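Local coordinates for deferrochelatase (Vibrio cholerae, PDB 5DE0), which binds heme b and probably works as a peroxidase of the dye-decolorizing (DyP) family, at residues B[175-180]-B[265-270]; B[39-44]-B[295-300]; B[112-117]-B[130-135]. All coordinates share one frame; numbering follows the deposited sequence.

Contact 2 opens first, at 39-44 on helix 40-50, and does not close until 295-300, so the other two contacts fall within its loop. Contact 3 makes a short excursion from helix 108-117 to strand 125-134, completing the first ferredoxin-like half. Contact 1 follows in series, reaching from strand 172-181 to the end of helix 257-266 beside the heme in the second half. Contact 2 then brings the C-terminal helix 294-299 back to the first half. Contacts 2 and 3 touch through Leu-40 and Leu-43, which pack on helix 108-117; Arg-178 and Thr-131 join contacts 1 and 3. The centres of contacts 1 and 2 lie about 31 Å apart.

Contact 1 (B[175-180]-B[265-270]); sequences MVQRFV and SMYGVT. With HEM (protoporphyrin IX containing Fe), chain F.
Tyr-267 reaches toward both Gln-177 and Phe-179 with its phenolic oxygen, yet no hydrogen bond spans the gap; what joins the two segments most closely is the heme edge beside them. The backbones stay well apart, with 13.2 Å between the CA atoms of Gln-177 and Met-266, and long side chains fill the interval. Tyr-267 OH stops 3.7 Å from Gln-177 NE2, too far for a bond, with amide and ring planes 47° apart. It also lies 3.8 Å from CE2 of Phe-179, obliquely to that ring.

Gln-177 and Phe-179, two residues apart on one strand, project from the same side of it. Each has CG anti to the carbonyl carbon (chi1 -80° and -79°), which sends both side chains to the heme. There they meet the vinyl group of pyrrole B: Gln-177 OE1 is 3.1 Å from HEM CBB, and Phe-179 CZ is 3.3 Å from the same carbon. One face of the phenyl ring receives the methyl carbon CMC, 3.6 Å above its plane and nearer the ring's margin than its centre. Met-266 comes from the helix end, setting SD 3.5 Å from HEM CAB, and its bent terminus carries CE to CBB as well. The vinyl is thus touched by an amide oxygen, an aromatic ring and a thioether.

Elsewhere the cofactor is held by Gly-148, Glu-150 and Arg-233. A strand of an antiparallel sheet and the end of a helix packed beside it, together lining a heme pocket, are characteristic of the ferredoxin-like C-terminal half of DyP-type peroxidases.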
loop_
_atom_site.group_PDB
_atom_site.type_symbol
_atom_site.label_atom_id
_atom_site.label_comp_id
_atom_site.label_asym_id
_atom_site.label_seq_id
_atom_site.Cartn_x
_atom_site.Cartn_y
_atom_site.Cartn_z
ATOM N N MET B 175 2.093 -21.944 -3.911
ATOM C CA MET B 175 1.635 -21.376 -5.171
ATOM C C MET B 175 1.187 -19.941 -4.928
ATOM O O MET B 175 0.671 -19.623 -3.858
ATOM C CB MET B 175 0.490 -22.202 -5.776
ATOM C CG MET B 175 -0.807 -22.166 -4.973
ATOM S SD MET B 175 -2.233 -22.790 -5.881
ATOM C CE MET B 175 -2.394 -21.551 -7.171
ATOM N N VAL B 176 1.407 -19.072 -5.908
ATOM C CA VAL B 176 0.925 -17.701 -5.814
ATOM C C VAL B 176 0.382 -17.227 -7.161
ATOM O O VAL B 176 0.921 -17.551 -8.219
ATOM C CB VAL B 176 2.037 -16.726 -5.297
ATOM C CG1 VAL B 176 3.356 -17.446 -5.108
ATOM C CG2 VAL B 176 2.201 -15.514 -6.209
ATOM N N GLN B 177 -0.720 -16.486 -7.105
ATOM C CA GLN B 177 -1.317 -15.867 -8.281
ATOM C C GLN B 177 -1.889 -14.508 -7.907
ATOM O O GLN B 177 -2.791 -14.422 -7.073
ATOM C CB GLN B 177 -2.427 -16.741 -8.867
ATOM C CG GLN B 177 -1.971 -17.898 -9.735
ATOM C CD GLN B 177 -3.143 -18.744 -10.204
ATOM O OE1 GLN B 177 -3.898 -19.278 -9.392
ATOM N NE2 GLN B 177 -3.311 -18.856 -11.519
ATOM N N ARG B 178 -1.370 -13.446 -8.513
ATOM C CA ARG B 178 -1.934 -12.123 -8.288
ATOM C C ARG B 178 -3.128 -11.906 -9.202
ATOM O O ARG B 178 -2.993 -11.894 -10.426
ATOM C CB ARG B 178 -0.893 -11.024 -8.513
ATOM C CG ARG B 178 -1.423 -9.641 -8.182
ATOM C CD ARG B 178 -0.314 -8.652 -7.864
ATOM N NE ARG B 178 0.418 -8.223 -9.051
ATOM C CZ ARG B 178 -0.018 -7.300 -9.901
ATOM N NH1 ARG B 178 -1.192 -6.717 -9.704
ATOM N NH2 ARG B 178 0.715 -6.967 -10.954
ATOM N N PHE B 179 -4.302 -11.738 -8.602
ATOM C CA PHE B 179 -5.519 -11.536 -9.373
ATOM C C PHE B 179 -5.914 -10.066 -9.456
ATOM O O PHE B 179 -5.797 -9.323 -8.480
ATOM C CB PHE B 179 -6.666 -12.353 -8.775
ATOM C CG PHE B 179 -6.631 -13.801 -9.152
ATOM C CD1 PHE B 179 -5.975 -14.722 -8.356
ATOM C CD2 PHE B 179 -7.250 -14.240 -10.310
ATOM C CE1 PHE B 179 -5.940 -16.054 -8.707
ATOM C CE2 PHE B 179 -7.218 -15.570 -10.666
ATOM C CZ PHE B 179 -6.564 -16.479 -9.865
ATOM N N VAL B 180 -6.373 -9.655 -10.633
ATOM C CA VAL B 180 -6.890 -8.308 -10.832
ATOM C C VAL B 180 -8.397 -8.377 -11.051
ATOM O O VAL B 180 -8.871 -9.072 -11.952
ATOM C CB VAL B 180 -6.221 -7.608 -12.025
ATOM C CG1 VAL B 180 -6.756 -6.191 -12.179
ATOM C CG2 VAL B 180 -4.711 -7.594 -11.852
ATOM N N SER B 265 -9.048 -27.808 -12.597
ATOM C CA SER B 265 -10.499 -27.806 -12.459
ATOM C C SER B 265 -11.063 -26.413 -12.724
ATOM O O SER B 265 -12.129 -26.266 -13.321
ATOM C CB SER B 265 -10.905 -28.287 -11.065
ATOM O OG SER B 265 -12.308 -28.222 -10.887
ATOM N N MET B 266 -10.334 -25.392 -12.283
ATOM C CA MET B 266 -10.774 -24.009 -12.433
ATOM C C MET B 266 -10.659 -23.516 -13.870
ATOM O O MET B 266 -11.517 -22.778 -14.351
ATOM C CB MET B 266 -9.969 -23.086 -11.514
ATOM C CG MET B 266 -10.366 -23.150 -10.049
ATOM S SD MET B 266 -9.316 -22.105 -9.025
ATOM C CE MET B 266 -9.531 -20.520 -9.832
ATOM N N TYR B 267 -9.598 -23.931 -14.553
ATOM C CA TYR B 267 -9.299 -23.398 -15.877
ATOM C C TYR B 267 -9.703 -24.340 -17.010
ATOM O O TYR B 267 -9.175 -24.257 -18.117
ATOM C CB TYR B 267 -7.810 -23.054 -15.974
ATOM C CG TYR B 267 -7.451 -21.767 -15.259
ATOM C CD1 TYR B 267 -7.409 -20.559 -15.947
ATOM C CD2 TYR B 267 -7.171 -21.756 -13.898
ATOM C CE1 TYR B 267 -7.089 -19.379 -15.302
ATOM C CE2 TYR B 267 -6.850 -20.576 -13.244
ATOM C CZ TYR B 267 -6.811 -19.392 -13.952
ATOM O OH TYR B 267 -6.493 -18.218 -13.311
ATOM N N GLY B 268 -10.647 -25.231 -16.722
ATOM C CA GLY B 268 -11.275 -26.045 -17.749
ATOM C C GLY B 268 -10.455 -27.179 -18.339
ATOM O O GLY B 268 -10.761 -27.661 -19.428
ATOM N N VAL B 269 -9.419 -27.611 -17.628
ATOM C CA VAL B 269 -8.602 -28.730 -18.088
ATOM C C VAL B 269 -9.260 -30.062 -17.731
ATOM O O VAL B 269 -9.220 -31.016 -18.510
ATOM C CB VAL B 269 -7.184 -28.681 -17.488
ATOM C CG1 VAL B 269 -6.387 -29.917 -17.887
ATOM C CG2 VAL B 269 -6.467 -27.416 -17.928
ATOM N N THR B 270 -9.881 -30.111 -16.557
ATOM C CA THR B 270 -10.487 -31.341 -16.060
ATOM C C THR B 270 -11.838 -31.634 -16.716
ATOM O O THR B 270 -12.016 -32.674 -17.350
ATOM C CB THR B 270 -10.678 -31.288 -14.533
ATOM O OG1 THR B 270 -9.456 -30.875 -13.909
ATOM C CG2 THR B 270 -11.086 -32.653 -13.998
HETATM C CHA HEM F . -12.794 -21.024 -0.978
HETATM C CHB HEM F . -8.844 -22.477 -3.390
HETATM C CHC HEM F . -8.839 -18.344 -5.955
HETATM C CHD HEM F . -12.215 -16.578 -2.955
HETATM C C1A HEM F . -11.727 -21.782 -1.409
HETATM C C2A HEM F . -11.362 -23.099 -0.927
HETATM C C3A HEM F . -10.272 -23.497 -1.591
HETATM C C4A HEM F . -9.908 -22.447 -2.519
HETATM C CMA HEM F . -9.519 -24.834 -1.418
HETATM C CAA HEM F . -12.111 -23.897 0.163
HETATM C CBA HEM F . -12.949 -24.981 -0.513
HETATM C CGA HEM F . -13.817 -25.669 0.504
HETATM O O1A HEM F . -14.872 -25.095 0.876
HETATM O O2A HEM F . -13.452 -26.792 0.935
HETATM C C1B HEM F . -8.556 -21.529 -4.345
HETATM C C2B HEM F . -7.612 -21.690 -5.428
HETATM C C3B HEM F . -7.593 -20.564 -6.140
HETATM C C4B HEM F . -8.539 -19.630 -5.541
HETATM C CMB HEM F . -6.757 -22.946 -5.710
HETATM C CAB HEM F . -6.692 -20.373 -7.381
HETATM C CBB HEM F . -6.639 -19.226 -8.055
HETATM C C1C HEM F . -9.730 -17.482 -5.350
HETATM C C2C HEM F . -9.987 -16.103 -5.725
HETATM C C3C HEM F . -10.924 -15.618 -4.886
HETATM C C4C HEM F . -11.285 -16.679 -3.968
HETATM C CMC HEM F . -9.271 -15.377 -6.888
HETATM C CAC HEM F . -11.584 -14.218 -4.818
HETATM C CBC HEM F . -11.387 -13.236 -5.702
HETATM C C1D HEM F . -12.770 -17.615 -2.235
HETATM C C2D HEM F . -14.005 -17.546 -1.489
HETATM C C3D HEM F . -14.186 -18.936 -0.867
HETATM C C4D HEM F . -13.042 -19.706 -1.303
HETATM C CMD HEM F . -14.948 -16.333 -1.342
HETATM C CAD HEM F . -15.351 -19.410 0.026
HETATM C CBD HEM F . -15.068 -19.093 1.490
HETATM C CGD HEM F . -13.875 -19.879 1.966
HETATM O O1D HEM F . -12.756 -19.306 2.003
HETATM O O2D HEM F . -14.039 -21.078 2.313
HETATM N NA HEM F . -10.817 -21.416 -2.380
HETATM N NB HEM F . -9.104 -20.262 -4.444
HETATM N NC HEM F . -10.542 -17.797 -4.277
HETATM N ND HEM F . -12.240 -18.895 -2.100
HETATM FE FE HEM F . -10.747 -19.611 -3.350
#

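Contact 2 (B[39-44]-B[295-300]); sequences ALPALV and VMLQEL
Pro-41 meets Leu-297 and Gln-298 in a light helix-to-helix contact that illustrates how a few side-chain ends can join distant parts of a chain. Its apolar component is a single pair: the ring carbon CG of Pro-41 lies 4.3 Å from CD2 of Leu-297. Only this outer part of the pyrrolidine ring approaches the leucine. With CG anti to the backbone N (chi1 176°), Leu-297 extends from its helix toward the proline, and it also packs on Phe-62 of strand 57-62 and on Gln-8.

The polar side chain contributes by packing rather than by bonding across the segments. Gln-298 folds at its second torsion (chi2 -61°), which turns its amide back toward helix 40-50 although its CB does not point there. NE2 comes to 4.1 Å from Pro-41 CG, each side chain reaching out from its own helix to meet the other, and stands 4.2 Å from Leu-297 CD2. The proline ring therefore faces a mixed surface, part methyl and part amide. The amide nitrogen's hydrogen bond goes to the carbonyl oxygen of Lys-38, just before the proline's helix, while the ammonium group of Lys-38 bonds Leu-300 O.

Backbone bonds shape each helix separately. Pro-41, which has no N-H to donate, sits in the first turn, where none is required; the turn is built by Leu-43 N to Ala-39 O at 3.1 Å and Val-44 N to Leu-40 O at 2.9 Å. In the other segment Glu-299 N bonds Met-296 O. The Pro-41 packing and the two Lys-38 bonds set the helix that follows the last strand of the second sheet against helix 40-50 of the N-terminal half, an interdomain seam in the tandem ferredoxin-like fold of DyP-type proteins.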
loop_
_atom_site.group_PDB
_atom_site.type_symbol
_atom_site.label_atom_id
_atom_site.label_comp_id
_atom_site.label_asym_id
_atom_site.label_seq_id
_atom_site.Cartn_x
_atom_site.Cartn_y
_atom_site.Cartn_z
ATOM N N ALA B 39 19.463 -14.654 6.113
ATOM C CA ALA B 39 19.581 -13.752 7.252
ATOM C C ALA B 39 18.259 -13.064 7.574
ATOM O O ALA B 39 18.166 -12.301 8.536
ATOM C CB ALA B 39 20.664 -12.716 6.988
ATOM N N LEU B 40 17.238 -13.333 6.766
ATOM C CA LEU B 40 15.917 -12.748 6.988
ATOM C C LEU B 40 15.266 -13.186 8.311
ATOM O O LEU B 40 14.752 -12.332 9.037
ATOM C CB LEU B 40 14.989 -13.065 5.810
ATOM C CG LEU B 40 15.256 -12.274 4.529
ATOM C CD1 LEU B 40 14.262 -12.649 3.441
ATOM C CD2 LEU B 40 15.206 -10.780 4.815
ATOM N N PRO B 41 15.278 -14.500 8.635
ATOM C CA PRO B 41 14.701 -14.898 9.927
ATOM C C PRO B 41 15.337 -14.204 11.133
ATOM O O PRO B 41 14.624 -13.820 12.060
ATOM C CB PRO B 41 14.972 -16.403 9.981
ATOM C CG PRO B 41 15.009 -16.820 8.566
ATOM C CD PRO B 41 15.648 -15.682 7.830
ATOM N N ALA B 42 16.658 -14.048 11.112
ATOM C CA ALA B 42 17.372 -13.404 12.211
ATOM C C ALA B 42 16.985 -11.936 12.318
ATOM O O ALA B 42 16.878 -11.394 13.417
ATOM C CB ALA B 42 18.876 -13.549 12.029
ATOM N N LEU B 43 16.777 -11.299 11.170
ATOM C CA LEU B 43 16.319 -9.916 11.131
ATOM C C LEU B 43 14.913 -9.797 11.713
ATOM O O LEU B 43 14.628 -8.895 12.498
ATOM C CB LEU B 43 16.344 -9.381 9.699
ATOM C CG LEU B 43 15.696 -8.011 9.479
ATOM C CD1 LEU B 43 16.406 -6.936 10.288
ATOM C CD2 LEU B 43 15.674 -7.649 8.002
ATOM N N VAL B 44 14.042 -10.721 11.322
ATOM C CA VAL B 44 12.661 -10.739 11.795
ATOM C C VAL B 44 12.585 -10.933 13.310
ATOM O O VAL B 44 11.817 -10.252 13.993
ATOM C CB VAL B 44 11.851 -11.847 11.088
ATOM C CG1 VAL B 44 10.511 -12.069 11.780
ATOM C CG2 VAL B 44 11.652 -11.496 9.624
ATOM N N VAL B 295 15.666 -25.268 9.186
ATOM C CA VAL B 295 16.972 -25.916 9.179
ATOM C C VAL B 295 17.535 -26.033 7.766
ATOM O O VAL B 295 18.670 -25.633 7.510
ATOM C CB VAL B 295 16.909 -27.319 9.813
ATOM C CG1 VAL B 295 18.248 -28.027 9.675
ATOM C CG2 VAL B 295 16.504 -27.219 11.275
ATOM N N MET B 296 16.738 -26.579 6.852
ATOM C CA MET B 296 17.177 -26.752 5.471
ATOM C C MET B 296 17.518 -25.411 4.829
ATOM O O MET B 296 18.487 -25.306 4.079
ATOM C CB MET B 296 16.107 -27.473 4.647
ATOM C CG MET B 296 16.433 -27.547 3.161
ATOM S SD MET B 296 15.322 -28.605 2.218
ATOM C CE MET B 296 15.742 -30.214 2.880
ATOM N N LEU B 297 16.726 -24.389 5.139
ATOM C CA LEU B 297 16.960 -23.045 4.622
ATOM C C LEU B 297 18.357 -22.546 4.983
ATOM O O LEU B 297 19.034 -21.924 4.167
ATOM C CB LEU B 297 15.903 -22.074 5.155
ATOM C CG LEU B 297 16.075 -20.604 4.761
ATOM C CD1 LEU B 297 16.055 -20.447 3.248
ATOM C CD2 LEU B 297 15.002 -19.738 5.408
ATOM N N GLN B 298 18.787 -22.833 6.208
ATOM C CA GLN B 298 20.100 -22.407 6.675
ATOM C C GLN B 298 21.207 -23.337 6.182
ATOM O O GLN B 298 22.390 -23.017 6.297
ATOM C CB GLN B 298 20.121 -22.329 8.205
ATOM C CG GLN B 298 19.116 -21.346 8.783
ATOM C CD GLN B 298 19.355 -19.923 8.315
ATOM O OE1 GLN B 298 20.491 -19.450 8.285
ATOM N NE2 GLN B 298 18.282 -19.234 7.941
ATOM N N GLU B 299 20.819 -24.485 5.634
ATOM C CA GLU B 299 21.786 -25.472 5.161
ATOM C C GLU B 299 21.912 -25.491 3.641
ATOM O O GLU B 299 22.725 -26.232 3.092
ATOM C CB GLU B 299 21.411 -26.872 5.659
ATOM C CG GLU B 299 21.530 -27.056 7.163
ATOM C CD GLU B 299 22.960 -26.943 7.660
ATOM O OE1 GLU B 299 23.894 -27.150 6.855
ATOM O OE2 GLU B 299 23.152 -26.649 8.859
ATOM N N LEU B 300 21.101 -24.687 2.963
ATOM C CA LEU B 300 21.142 -24.623 1.506
ATOM C C LEU B 300 22.448 -24.005 1.030
ATOM O O LEU B 300 22.892 -22.989 1.556
ATOM C CB LEU B 300 19.957 -23.822 0.961
ATOM C CG LEU B 300 18.590 -24.507 0.992
ATOM C CD1 LEU B 300 17.494 -23.545 0.555
ATOM C CD2 LEU B 300 18.595 -25.753 0.120
#

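Contact 3 (B[112-117]-B[130-135]); sequences YTLRKG and ETYGFR
Leu-114 packs against Glu-130 and Tyr-132 where helix 108-117 lies over strand 125-134, a strand at the edge of the N-terminal four-stranded sheet within this chain, at the subunit interface. No hydrogen bond crosses between the segments, and their nearest CA atoms, those of Leu-114 and Glu-130, are 9.8 Å apart. One methyl group does the touching. A chi1 of -179° swings the leucine's branch away from its backbone N and sets CD2 above the plane of the Glu-130 carboxylate, almost directly over OE2 at 3.3 Å, with CD of Glu-130 at 3.5 Å. Glu-130 rises from the strand to meet it as a fully extended chain, which brings its charged end up to the helix.

The carboxylate is turned and held by Tyr-132, two residues along the strand. Tyr-132 OH donates to Glu-130 OE2 at 2.7 Å, nearly along the C-O axis of the acceptor, and the phenolic oxygen lies 4.1 Å from Leu-114 CD2. A helix laid across the sheet and followed by the last strand is the closing alpha-beta unit of a ferredoxin-like domain, here the N-terminal one of the DyP fold. Strand 18-26 provides the floor beneath Leu-114 through Leu-20 and Thr-22, and pairs with Thr-131 and Gly-133 by backbone hydrogen bonds.

The second subunit supplies the remaining grip on the acid: Val-241 N of that subunit bonds OE2, and Ser-242 OG of that subunit bonds OE1. Three bonds thus restrain the rotation of a carboxylate with a methyl over one face, and would probably help to keep it ionised despite that apolar neighbour. Val-241 of the second subunit also packs on Leu-114, while Tyr-132 meets the ring of His-107 with the planes about 50° apart.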
loop_
_atom_site.group_PDB
_atom_site.type_symbol
_atom_site.label_atom_id
_atom_site.label_comp_id
_atom_site.label_asym_id
_atom_site.label_seq_id
_atom_site.Cartn_x
_atom_site.Cartn_y
_atom_site.Cartn_z
ATOM N N TYR B 112 9.941 -2.265 5.902
ATOM C CA TYR B 112 11.268 -2.195 6.509
ATOM C C TYR B 112 12.031 -3.503 6.346
ATOM O O TYR B 112 13.232 -3.497 6.084
ATOM C CB TYR B 112 11.174 -1.834 7.995
ATOM C CG TYR B 112 12.502 -1.911 8.722
ATOM C CD1 TYR B 112 13.423 -0.874 8.635
ATOM C CD2 TYR B 112 12.835 -3.022 9.490
ATOM C CE1 TYR B 112 14.639 -0.940 9.294
ATOM C CE2 TYR B 112 14.047 -3.096 10.151
ATOM C CZ TYR B 112 14.946 -2.054 10.050
ATOM O OH TYR B 112 16.154 -2.127 10.707
ATOM N N THR B 113 11.333 -4.622 6.512
ATOM C CA THR B 113 11.963 -5.935 6.414
ATOM C C THR B 113 12.516 -6.174 5.013
ATOM O O THR B 113 13.605 -6.725 4.851
ATOM C CB THR B 113 10.976 -7.063 6.773
ATOM O OG1 THR B 113 10.510 -6.880 8.114
ATOM C CG2 THR B 113 11.649 -8.424 6.658
ATOM N N LEU B 114 11.768 -5.740 4.005
ATOM C CA LEU B 114 12.193 -5.914 2.623
ATOM C C LEU B 114 13.332 -4.964 2.264
ATOM O O LEU B 114 14.317 -5.379 1.657
ATOM C CB LEU B 114 11.017 -5.708 1.666
ATOM C CG LEU B 114 11.346 -5.904 0.185
ATOM C CD1 LEU B 114 11.942 -7.284 -0.053
ATOM C CD2 LEU B 114 10.110 -5.695 -0.673
ATOM N N ARG B 115 13.197 -3.695 2.642
ATOM C CA ARG B 115 14.222 -2.698 2.335
ATOM C C ARG B 115 15.546 -3.035 3.011
ATOM O O ARG B 115 16.595 -3.049 2.370
ATOM C CB ARG B 115 13.768 -1.297 2.757
ATOM C CG ARG B 115 14.765 -0.201 2.388
ATOM C CD ARG B 115 14.303 1.182 2.828
ATOM N NE ARG B 115 14.333 1.347 4.279
ATOM C CZ ARG B 115 14.115 2.501 4.906
ATOM N NH1 ARG B 115 13.854 3.599 4.208
ATOM N NH2 ARG B 115 14.163 2.558 6.230
ATOM N N LYS B 116 15.488 -3.310 4.309
ATOM C CA LYS B 116 16.677 -3.648 5.083
ATOM C C LYS B 116 17.230 -5.016 4.690
ATOM O O LYS B 116 18.443 -5.225 4.675
ATOM C CB LYS B 116 16.357 -3.623 6.582
ATOM C CG LYS B 116 17.518 -3.979 7.490
ATOM C CD LYS B 116 18.601 -2.917 7.441
ATOM C CE LYS B 116 19.693 -3.203 8.458
ATOM N NZ LYS B 116 20.749 -2.151 8.442
ATOM N N GLY B 117 16.332 -5.940 4.366
ATOM C CA GLY B 117 16.715 -7.306 4.055
ATOM C C GLY B 117 17.484 -7.484 2.759
ATOM O O GLY B 117 18.304 -8.392 2.642
ATOM N N GLU B 130 5.916 -6.972 -6.299
ATOM C CA GLU B 130 5.942 -6.620 -4.886
ATOM C C GLU B 130 4.547 -6.194 -4.450
ATOM O O GLU B 130 4.100 -5.090 -4.762
ATOM C CB GLU B 130 6.959 -5.505 -4.623
ATOM C CG GLU B 130 7.036 -5.043 -3.174
ATOM C CD GLU B 130 8.065 -3.944 -2.969
ATOM O OE1 GLU B 130 8.813 -3.644 -3.923
ATOM O OE2 GLU B 130 8.126 -3.379 -1.855
ATOM N N THR B 131 3.857 -7.076 -3.737
ATOM C CA THR B 131 2.466 -6.827 -3.379
ATOM C C THR B 131 2.264 -6.742 -1.873
ATOM O O THR B 131 2.616 -7.662 -1.134
ATOM C CB THR B 131 1.540 -7.923 -3.940
ATOM O OG1 THR B 131 1.826 -8.130 -5.327
ATOM C CG2 THR B 131 0.083 -7.522 -3.780
ATOM N N TYR B 132 1.692 -5.627 -1.429
ATOM C CA TYR B 132 1.349 -5.443 -0.025
ATOM C C TYR B 132 -0.132 -5.720 0.197
ATOM O O TYR B 132 -0.989 -4.946 -0.234
ATOM C CB TYR B 132 1.700 -4.029 0.436
ATOM C CG TYR B 132 3.189 -3.764 0.512
ATOM C CD1 TYR B 132 3.885 -3.283 -0.590
ATOM C CD2 TYR B 132 3.896 -3.998 1.683
ATOM C CE1 TYR B 132 5.243 -3.040 -0.528
ATOM C CE2 TYR B 132 5.257 -3.759 1.755
ATOM C CZ TYR B 132 5.924 -3.280 0.646
ATOM O OH TYR B 132 7.277 -3.041 0.712
ATOM N N GLY B 133 -0.424 -6.830 0.867
ATOM C CA GLY B 133 -1.795 -7.222 1.130
ATOM C C GLY B 133 -2.303 -6.672 2.448
ATOM O O GLY B 133 -1.520 -6.361 3.348
ATOM N N PHE B 134 -3.620 -6.540 2.560
ATOM C CA PHE B 134 -4.231 -6.057 3.790
ATOM C C PHE B 134 -5.586 -6.711 4.020
ATOM O O PHE B 134 -6.354 -6.915 3.081
ATOM C CB PHE B 134 -4.377 -4.531 3.765
ATOM C CG PHE B 134 -5.099 -3.999 2.554
ATOM C CD1 PHE B 134 -6.478 -3.864 2.553
ATOM C CD2 PHE B 134 -4.394 -3.616 1.424
ATOM C CE1 PHE B 134 -7.142 -3.369 1.442
ATOM C CE2 PHE B 134 -5.051 -3.120 0.311
ATOM C CZ PHE B 134 -6.425 -2.995 0.321
ATOM N N ARG B 135 -5.864 -7.053 5.273
ATOM C CA ARG B 135 -7.173 -7.568 5.646
ATOM C C ARG B 135 -8.226 -6.516 5.324
ATOM O O ARG B 135 -8.073 -5.344 5.675
ATOM C CB ARG B 135 -7.211 -7.941 7.129
ATOM C CG ARG B 135 -8.499 -8.606 7.576
ATOM C CD ARG B 135 -8.438 -8.957 9.051
ATOM N NE ARG B 135 -7.361 -9.901 9.340
ATOM C CZ ARG B 135 -6.898 -10.154 10.561
ATOM N NH1 ARG B 135 -7.411 -9.527 11.610
ATOM N NH2 ARG B 135 -5.918 -11.030 10.730
#